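Local atomic coordinates of ferrous iron uptake transporter protein B (Streptococcus thermophilus, PDB entry 3TAH), a protein that probably drives uptake of ferrous iron across the bacterial membrane at the expense of GTP, this piece being its cytosolic nucleotide-binding G-protein and helical portion. Residues I84-D89 and I108-A113; L99-I104 and A170-D175. The protein carries 1 engineered substitution. One frame throughout, in Å; residues are numbered along the deposited sequence. Where two conformers were deposited one is given.

Contact 1: residues I84-D89 and I108-A113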
ATOM      1  N   ILE A  84       3.997  -5.988   4.254  1.00 13.88           N
ATOM      2  CA  ILE A  84       4.409  -4.711   3.678  1.00 14.12           C
ATOM      3  C   ILE A  84       4.805  -3.809   4.846  1.00 13.93           C
ATOM      4  O   ILE A  84       4.004  -3.630   5.757  1.00 14.99           O
ATOM      5  CB  ILE A  84       3.285  -4.021   2.887  1.00 14.08           C
ATOM      6  CG1 ILE A  84       2.944  -4.798   1.617  1.00 13.28           C
ATOM      7  CG2 ILE A  84       3.698  -2.600   2.479  1.00 13.53           C
ATOM      8  CD1 ILE A  84       1.731  -4.224   0.877  1.00 14.06           C
ATOM      9  N   LEU A  85       6.021  -3.258   4.809  1.00 14.33           N
ATOM     10  CA  LEU A  85       6.480  -2.249   5.771  1.00 14.85           C
ATOM     11  C   LEU A  85       6.476  -0.923   5.010  1.00 13.47           C
ATOM     12  O   LEU A  85       7.315  -0.668   4.133  1.00 12.82           O
ATOM     13  CB  LEU A  85       7.861  -2.594   6.339  1.00 16.27           C
ATOM     14  CG  LEU A  85       8.440  -1.625   7.378  1.00 19.03           C
ATOM     15  CD1 LEU A  85       7.505  -1.326   8.536  1.00 22.35           C
ATOM     16  CD2 LEU A  85       9.753  -2.203   7.909  1.00 18.93           C
ATOM     17  N   ASN A  86       5.488  -0.100   5.342  1.00 12.55           N
ATOM     18  CA  ASN A  86       5.175   1.126   4.620  1.00 11.70           C
ATOM     19  C   ASN A  86       5.827   2.286   5.367  1.00 13.60           C
ATOM     20  O   ASN A  86       5.423   2.596   6.489  1.00 11.52           O
ATOM     21  CB  ASN A  86       3.637   1.256   4.511  1.00 12.90           C
ATOM     22  CG  ASN A  86       3.161   2.542   3.847  1.00 12.42           C
ATOM     23  OD1 ASN A  86       2.032   2.992   4.094  1.00 13.17           O
ATOM     24  ND2 ASN A  86       3.992   3.133   2.997  1.00 12.60           N
ATOM     25  N   VAL A  87       6.828   2.907   4.740  1.00 12.20           N
ATOM     26  CA  VAL A  87       7.518   4.084   5.298  1.00 13.06           C
ATOM     27  C   VAL A  87       6.710   5.327   4.917  1.00 12.82           C
ATOM     28  O   VAL A  87       6.500   5.607   3.731  1.00 13.67           O
ATOM     29  CB  VAL A  87       8.979   4.199   4.790  1.00 13.41           C
ATOM     30  CG1 VAL A  87       9.687   5.415   5.394  1.00 14.46           C
ATOM     31  CG2 VAL A  87       9.742   2.919   5.095  1.00 14.37           C
ATOM     32  N   VAL A  88       6.249   6.042   5.936  1.00 14.42           N
ATOM     33  CA  VAL A  88       5.403   7.227   5.796  1.00 15.27           C
ATOM     34  C   VAL A  88       6.070   8.436   6.459  1.00 16.83           C
ATOM     35  O   VAL A  88       6.479   8.364   7.615  1.00 17.27           O
ATOM     36  CB  VAL A  88       4.017   6.963   6.440  1.00 16.37           C
ATOM     37  CG1 VAL A  88       3.170   8.246   6.600  1.00 15.12           C
ATOM     38  CG2 VAL A  88       3.261   5.896   5.625  1.00 13.61           C
ATOM     39  N   ASP A  89       6.162   9.530   5.706  1.00 16.86           N
ATOM     40  CA  ASP A  89       6.665  10.806   6.183  1.00 16.87           C
ATOM     41  C   ASP A  89       5.630  11.510   7.060  1.00 14.61           C
ATOM     42  O   ASP A  89       4.651  12.095   6.552  1.00 14.21           O
ATOM     43  CB  ASP A  89       7.019  11.687   4.980  1.00 17.58           C
ATOM     44  CG  ASP A  89       7.582  13.049   5.373  1.00 18.68           C
ATOM     45  OD1 ASP A  89       7.718  13.362   6.567  1.00 16.97           O
ATOM     46  OD2 ASP A  89       7.890  13.814   4.453  1.00 19.28           O
ATOM     47  N   ILE A 108      -1.864  -7.833   1.381  0.50 16.11           N
ATOM     48  CA  ILE A 108      -0.678  -8.206   2.151  0.50 16.41           C
ATOM     49  C   ILE A 108      -0.637  -7.256   3.344  0.50 15.68           C
ATOM     50  O   ILE A 108      -0.528  -6.044   3.141  0.50 15.23           O
ATOM     51  CB  ILE A 108       0.601  -8.041   1.363  0.50 16.69           C
ATOM     52  CG1 ILE A 108       0.567  -8.907   0.109  0.50 17.94           C
ATOM     53  CG2 ILE A 108       1.790  -8.419   2.234  0.50 16.52           C
ATOM     54  CD1 ILE A 108       1.797  -8.767  -0.719  0.50 17.15           C
ATOM     55  N   PRO A 109      -0.732  -7.782   4.580  1.00 14.95           N
ATOM     56  CA  PRO A 109      -0.848  -6.898   5.761  1.00 15.40           C
ATOM     57  C   PRO A 109       0.222  -5.825   5.843  1.00 14.00           C
ATOM     58  O   PRO A 109       1.410  -6.124   5.665  1.00 15.06           O
ATOM     59  CB  PRO A 109      -0.737  -7.870   6.935  1.00 15.08           C
ATOM     60  CG  PRO A 109      -1.365  -9.078   6.387  1.00 15.80           C
ATOM     61  CD  PRO A 109      -0.829  -9.196   5.000  1.00 16.52           C
ATOM     62  N   VAL A 110      -0.229  -4.601   6.092  1.00 13.57           N
ATOM     63  CA  VAL A 110       0.623  -3.422   6.157  1.00 14.05           C
ATOM     64  C   VAL A 110       0.965  -3.072   7.601  1.00 13.75           C
ATOM     65  O   VAL A 110       0.096  -3.148   8.471  1.00 13.30           O
ATOM     66  CB  VAL A 110      -0.088  -2.223   5.469  1.00 13.34           C
ATOM     67  CG1 VAL A 110       0.616  -0.913   5.754  1.00 13.06           C
ATOM     68  CG2 VAL A 110      -0.205  -2.498   3.963  1.00 15.14           C
ATOM     69  N   THR A 111       2.237  -2.717   7.836  1.00 12.59           N
ATOM     70  CA  THR A 111       2.725  -2.138   9.087  1.00 12.78           C
ATOM     71  C   THR A 111       3.376  -0.801   8.681  1.00 14.31           C
ATOM     72  O   THR A 111       4.134  -0.758   7.713  1.00 14.08           O
ATOM     73  CB  THR A 111       3.755  -3.043   9.773  1.00 13.88           C
ATOM     74  OG1 THR A 111       3.119  -4.253  10.213  1.00 15.26           O
ATOM     75  CG2 THR A 111       4.406  -2.332  10.966  1.00 14.83           C
ATOM     76  N   ILE A 112       3.085   0.283   9.398  1.00 13.68           N
ATOM     77  CA  ILE A 112       3.600   1.610   9.024  1.00 12.76           C
ATOM     78  C   ILE A 112       4.760   2.027   9.918  1.00 12.85           C
ATOM     79  O   ILE A 112       4.622   1.959  11.137  1.00 14.51           O
ATOM     80  CB  ILE A 112       2.502   2.698   9.086  1.00 13.12           C
ATOM     81  CG1 ILE A 112       1.457   2.500   7.977  1.00 14.73           C
ATOM     82  CG2 ILE A 112       3.117   4.099   8.980  1.00 10.85           C
ATOM     83  CD1 ILE A 112       0.249   3.488   8.078  1.00 15.67           C
ATOM     84  N   ALA A 113       5.886   2.435   9.313  1.00 13.48           N
ATOM     85  CA  ALA A 113       6.962   3.140  10.014  1.00 13.11           C
ATOM     86  C   ALA A 113       6.618   4.604   9.778  1.00 14.39           C
ATOM     87  O   ALA A 113       6.763   5.112   8.673  1.00 14.11           O
ATOM     88  CB  ALA A 113       8.357   2.800   9.458  1.00 14.36           C
TER
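Ile-84 and Pro-109 start a run of five backbone hydrogen bonds that pairs strand 84-89 in parallel with strand 110-113, Pro-109 lying in the turn just before it. Ile-84 N gives its proton to Pro-109 O at 2.9 Å, almost straight at 178°. Next, Asn-86 N binds Thr-111 O at 2.8 Å and Val-88 N binds Ala-113 O, while Thr-111 N and Ala-113 N return bonds to Ile-84 O and Asn-86 O. The last of these is the most bent, 148° at the hydrogen. On the face of Ile-84 and Asn-86, Ile-84 CB meets Val-110 CG2 at 4.0 Å. Farther along, Val-88 CG2 touches Ile-112 CG2 at 3.8 Å. Asn-86 lies beside Ile-112, pointing the same way; its chi1 of 177°, CG anti to the backbone N, carries the buried amide out toward helix 93-105, where Thr-100 OG1 holds OD1 and Ile-9 O holds ND2. On the other face Leu-85 CD1 approaches Thr-111 CG2 at 4.1 Å. Helix 151-159 packs there through Val-154, which meets Leu-85, Thr-111 and Ala-113; helix 93-105 covers the Asn-86 face, and strand 4-10 pairs with 84-89 along its other edge.

Contact 2: residues L99-I104 and A170-D175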
ATOM      1  N   LEU A  99      -0.830   6.491  -1.058  1.00 12.66           N
ATOM      2  CA  LEU A  99      -0.250   5.196  -1.390  1.00 12.10           C
ATOM      3  C   LEU A  99      -0.675   4.114  -0.374  1.00 12.37           C
ATOM      4  O   LEU A  99      -1.019   3.008  -0.758  1.00 11.38           O
ATOM      5  CB  LEU A  99       1.280   5.283  -1.427  1.00 12.13           C
ATOM      6  CG  LEU A  99       2.042   3.989  -1.746  1.00 14.06           C
ATOM      7  CD1 LEU A  99       1.735   3.451  -3.158  1.00 14.96           C
ATOM      8  CD2 LEU A  99       3.537   4.199  -1.556  1.00 12.28           C
ATOM      9  N   THR A 100      -0.645   4.449   0.918  1.00 12.18           N
ATOM     10  CA  THR A 100      -0.950   3.502   1.970  1.00 12.12           C
ATOM     11  C   THR A 100      -2.300   2.815   1.728  1.00 14.58           C
ATOM     12  O   THR A 100      -2.417   1.587   1.869  1.00 12.90           O
ATOM     13  CB  THR A 100      -0.956   4.206   3.339  1.00 13.10           C
ATOM     14  OG1 THR A 100       0.300   4.874   3.544  1.00 12.08           O
ATOM     15  CG2 THR A 100      -1.237   3.196   4.448  1.00 12.90           C
ATOM     16  N   THR A 101      -3.309   3.597   1.336  1.00 14.11           N
ATOM     17  CA  THR A 101      -4.644   3.018   1.108  1.00 13.44           C
ATOM     18  C   THR A 101      -4.590   1.930   0.032  1.00 14.11           C
ATOM     19  O   THR A 101      -5.240   0.888   0.134  1.00 12.64           O
ATOM     20  CB  THR A 101      -5.713   4.096   0.758  1.00 13.60           C
ATOM     21  OG1 THR A 101      -5.385   4.758  -0.472  1.00 14.21           O
ATOM     22  CG2 THR A 101      -5.880   5.127   1.891  1.00 13.34           C
ATOM     23  N   GLN A 102      -3.796   2.167  -0.999  1.00 13.49           N
ATOM     24  CA  GLN A 102      -3.626   1.207  -2.074  1.00 13.86           C
ATOM     25  C   GLN A 102      -2.845  -0.031  -1.661  1.00 13.47           C
ATOM     26  O   GLN A 102      -3.152  -1.135  -2.110  1.00 13.52           O
ATOM     27  CB  GLN A 102      -2.945   1.875  -3.265  1.00 15.22           C
ATOM     28  CG  GLN A 102      -3.724   3.038  -3.855  1.00 15.86           C
ATOM     29  CD  GLN A 102      -2.913   3.774  -4.884  1.00 18.12           C
ATOM     30  OE1 GLN A 102      -2.449   3.164  -5.842  1.00 21.63           O
ATOM     31  NE2 GLN A 102      -2.715   5.079  -4.691  1.00 21.69           N
ATOM     32  N   LEU A 103      -1.837   0.163  -0.812  1.00 13.06           N
ATOM     33  CA  LEU A 103      -1.073  -0.955  -0.248  1.00 12.98           C
ATOM     34  C   LEU A 103      -1.966  -1.889   0.580  1.00 14.26           C
ATOM     35  O   LEU A 103      -1.876  -3.113   0.438  1.00 15.03           O
ATOM     36  CB  LEU A 103       0.107  -0.450   0.581  1.00 12.50           C
ATOM     37  CG  LEU A 103       1.164   0.370  -0.177  1.00 12.09           C
ATOM     38  CD1 LEU A 103       2.165   1.001   0.806  1.00 11.90           C
ATOM     39  CD2 LEU A 103       1.901  -0.456  -1.256  1.00 13.51           C
ATOM     40  N   ILE A 104      -2.836  -1.321   1.423  1.00 13.30           N
ATOM     41  CA  ILE A 104      -3.748  -2.129   2.240  1.00 13.32           C
ATOM     42  C   ILE A 104      -4.609  -3.008   1.335  1.00 11.79           C
ATOM     43  O   ILE A 104      -4.845  -4.178   1.623  1.00 13.27           O
ATOM     44  CB  ILE A 104      -4.626  -1.242   3.172  1.00 14.59           C
ATOM     45  CG1 ILE A 104      -3.747  -0.520   4.213  1.00 14.28           C
ATOM     46  CG2 ILE A 104      -5.698  -2.091   3.886  1.00 13.24           C
ATOM     47  CD1 ILE A 104      -4.440   0.594   5.030  1.00 13.14           C
ATOM     48  N   ALA A 170      -8.852  -5.647   7.001  1.00 22.58           N
ATOM     49  CA  ALA A 170      -9.520  -4.396   7.399  1.00 22.33           C
ATOM     50  C   ALA A 170      -9.149  -3.350   6.358  1.00 20.87           C
ATOM     51  O   ALA A 170      -8.109  -2.698   6.461  1.00 21.22           O
ATOM     52  CB  ALA A 170      -9.108  -3.956   8.788  1.00 23.49           C
ATOM     53  N   PHE A 171      -9.996  -3.191   5.343  1.00 19.17           N
ATOM     54  CA  PHE A 171      -9.705  -2.281   4.235  1.00 18.75           C
ATOM     55  C   PHE A 171     -10.388  -0.926   4.434  1.00 18.07           C
ATOM     56  O   PHE A 171     -11.457  -0.868   5.057  1.00 15.45           O
ATOM     57  CB  PHE A 171     -10.150  -2.895   2.902  1.00 21.74           C
ATOM     58  CG  PHE A 171     -11.599  -3.321   2.874  1.00 25.57           C
ATOM     59  CD1 PHE A 171     -12.615  -2.393   2.655  1.00 27.41           C
ATOM     60  CD2 PHE A 171     -11.947  -4.662   3.064  1.00 27.80           C
ATOM     61  CE1 PHE A 171     -13.947  -2.785   2.626  1.00 28.03           C
ATOM     62  CE2 PHE A 171     -13.282  -5.059   3.039  1.00 29.37           C
ATOM     63  CZ  PHE A 171     -14.281  -4.123   2.822  1.00 28.61           C
ATOM     64  N   PRO A 172      -9.789   0.160   3.907  1.00 16.59           N
ATOM     65  CA  PRO A 172     -10.475   1.462   3.934  1.00 16.54           C
ATOM     66  C   PRO A 172     -11.875   1.374   3.326  1.00 16.02           C
ATOM     67  O   PRO A 172     -12.030   0.923   2.199  1.00 16.26           O
ATOM     68  CB  PRO A 172      -9.579   2.360   3.067  1.00 16.24           C
ATOM     69  CG  PRO A 172      -8.224   1.764   3.227  1.00 16.50           C
ATOM     70  CD  PRO A 172      -8.436   0.278   3.331  1.00 16.04           C
ATOM     71  N   ILE A 173     -12.882   1.782   4.089  1.00 16.56           N
ATOM     72  CA  ILE A 173     -14.265   1.743   3.628  1.00 16.69           C
ATOM     73  C   ILE A 173     -14.589   3.119   3.070  1.00 15.15           C
ATOM     74  O   ILE A 173     -14.428   4.126   3.766  1.00 14.18           O
ATOM     75  CB  ILE A 173     -15.246   1.351   4.769  1.00 18.81           C
ATOM     76  CG1 ILE A 173     -14.952  -0.059   5.267  1.00 20.32           C
ATOM     77  CG2 ILE A 173     -16.711   1.447   4.298  1.00 18.82           C
ATOM     78  CD1 ILE A 173     -15.738  -0.439   6.534  1.00 22.21           C
ATOM     79  N   TYR A 174     -15.030   3.161   1.814  1.00 13.67           N
ATOM     80  CA  TYR A 174     -15.348   4.404   1.114  1.00 13.90           C
ATOM     81  C   TYR A 174     -16.856   4.666   1.134  1.00 14.50           C
ATOM     82  O   TYR A 174     -17.608   3.926   1.775  1.00 15.18           O
ATOM     83  CB  TYR A 174     -14.823   4.333  -0.325  1.00 13.50           C
ATOM     84  CG  TYR A 174     -13.345   4.053  -0.378  1.00 10.67           C
ATOM     85  CD1 TYR A 174     -12.440   4.869   0.323  1.00 13.81           C
ATOM     86  CD2 TYR A 174     -12.838   2.999  -1.101  1.00 13.14           C
ATOM     87  CE1 TYR A 174     -11.065   4.625   0.296  1.00 13.57           C
ATOM     88  CE2 TYR A 174     -11.461   2.739  -1.128  1.00 12.32           C
ATOM     89  CZ  TYR A 174     -10.584   3.565  -0.432  1.00 13.53           C
ATOM     90  OH  TYR A 174      -9.232   3.336  -0.449  1.00 14.81           O
ATOM     91  N   ASP A 175     -17.292   5.716   0.444  1.00 14.31           N
ATOM     92  CA  ASP A 175     -18.713   6.055   0.371  1.00 16.31           C
ATOM     93  C   ASP A 175     -19.563   4.853  -0.032  1.00 15.82           C
ATOM     94  O   ASP A 175     -19.143   4.048  -0.879  1.00 14.82           O
ATOM     95  CB  ASP A 175     -18.968   7.167  -0.645  1.00 17.62           C
ATOM     96  CG  ASP A 175     -20.412   7.624  -0.618  1.00 21.76           C
ATOM     97  OD1 ASP A 175     -21.182   7.245  -1.518  1.00 24.50           O
ATOM     98  OD2 ASP A 175     -20.773   8.308   0.356  1.00 27.98           O
TER
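This is a small, buried helix-to-loop packing contact: one side of helix 93-105, in the G domain, meets the irregular segment 170-175 that runs on toward helix 176-189. No hydrogen bond joins the two segments directly, and they bury just 191 Å² between them. Ile-104 and Thr-101, three residues apart and so on neighbouring turns of the helix, both point toward the loop and make all of its contacts.

Ile-104 works through its CG2 branch. With CG1 beside the backbone N (chi1 -65°), CG2 stands anti to that nitrogen and reaches Pro-172 CD at 3.7 Å, the two side chains meeting at a slant. The same CG2 lies 3.6 Å from Ala-170 O and 4.0 Å from Phe-171 CA, so one methyl touches three successive loop residues. The aromatic ring of Phe-171 leads away from the helix.

Thr-101 meets the loop more lightly: its CB is 4.2 Å from Pro-172 CG and 3.8 Å from Tyr-174 OH. Both hydroxyls find their polar partners beyond the two segments, Thr-101 OG1 at Tyr-98 O and Arg-249 NH1, Tyr-174 OH at Glu-105 OE2. That last bond ties the loop to the helix just past Ile-104. The Tyr-174 ring is also covered within its own segment, Pro-172 O standing 3.8 Å above the plane over the ring centre.

Helix 241-259 touches both partners: Phe-252 meets Pro-172, Glu-248 and Arg-249 meet Tyr-174, and Arg-249 also touches Gln-102. Asp-175 takes the N-cap position of helix 176-189, its side chain capping a backbone N. A loop leading from helix 151-159 to helix 176-189 and packed on a G-domain helix is consistent with a connection between the G domain and the helical part of FeoB.

Helix 93-105 is what the two contacts share. It is the crossover of the beta-alpha-beta unit whose strands pair in contact 1, and it also receives the loop of contact 2, Ile-104 touching Val-110 as well as that loop; the two centres lie 13 Å apart. Asn-86 OD1 and Thr-100 OG1, 2.6 Å apart in a probable hydrogen bond, join strand to helix, and Leu-103 CD1 packs on Asn-86 CG at 3.6 Å. Contact 1 approaches the nucleotide: the Val-87 side chain lies about 6 Å from the bound 3'-O-(N-methylanthraniloyl)-GDP and about 4 Å from the side chain of Ser-14, a GDP-binding residue. Helix 93-105 thus stands between the central sheet and the loop that leads into helix 176-189.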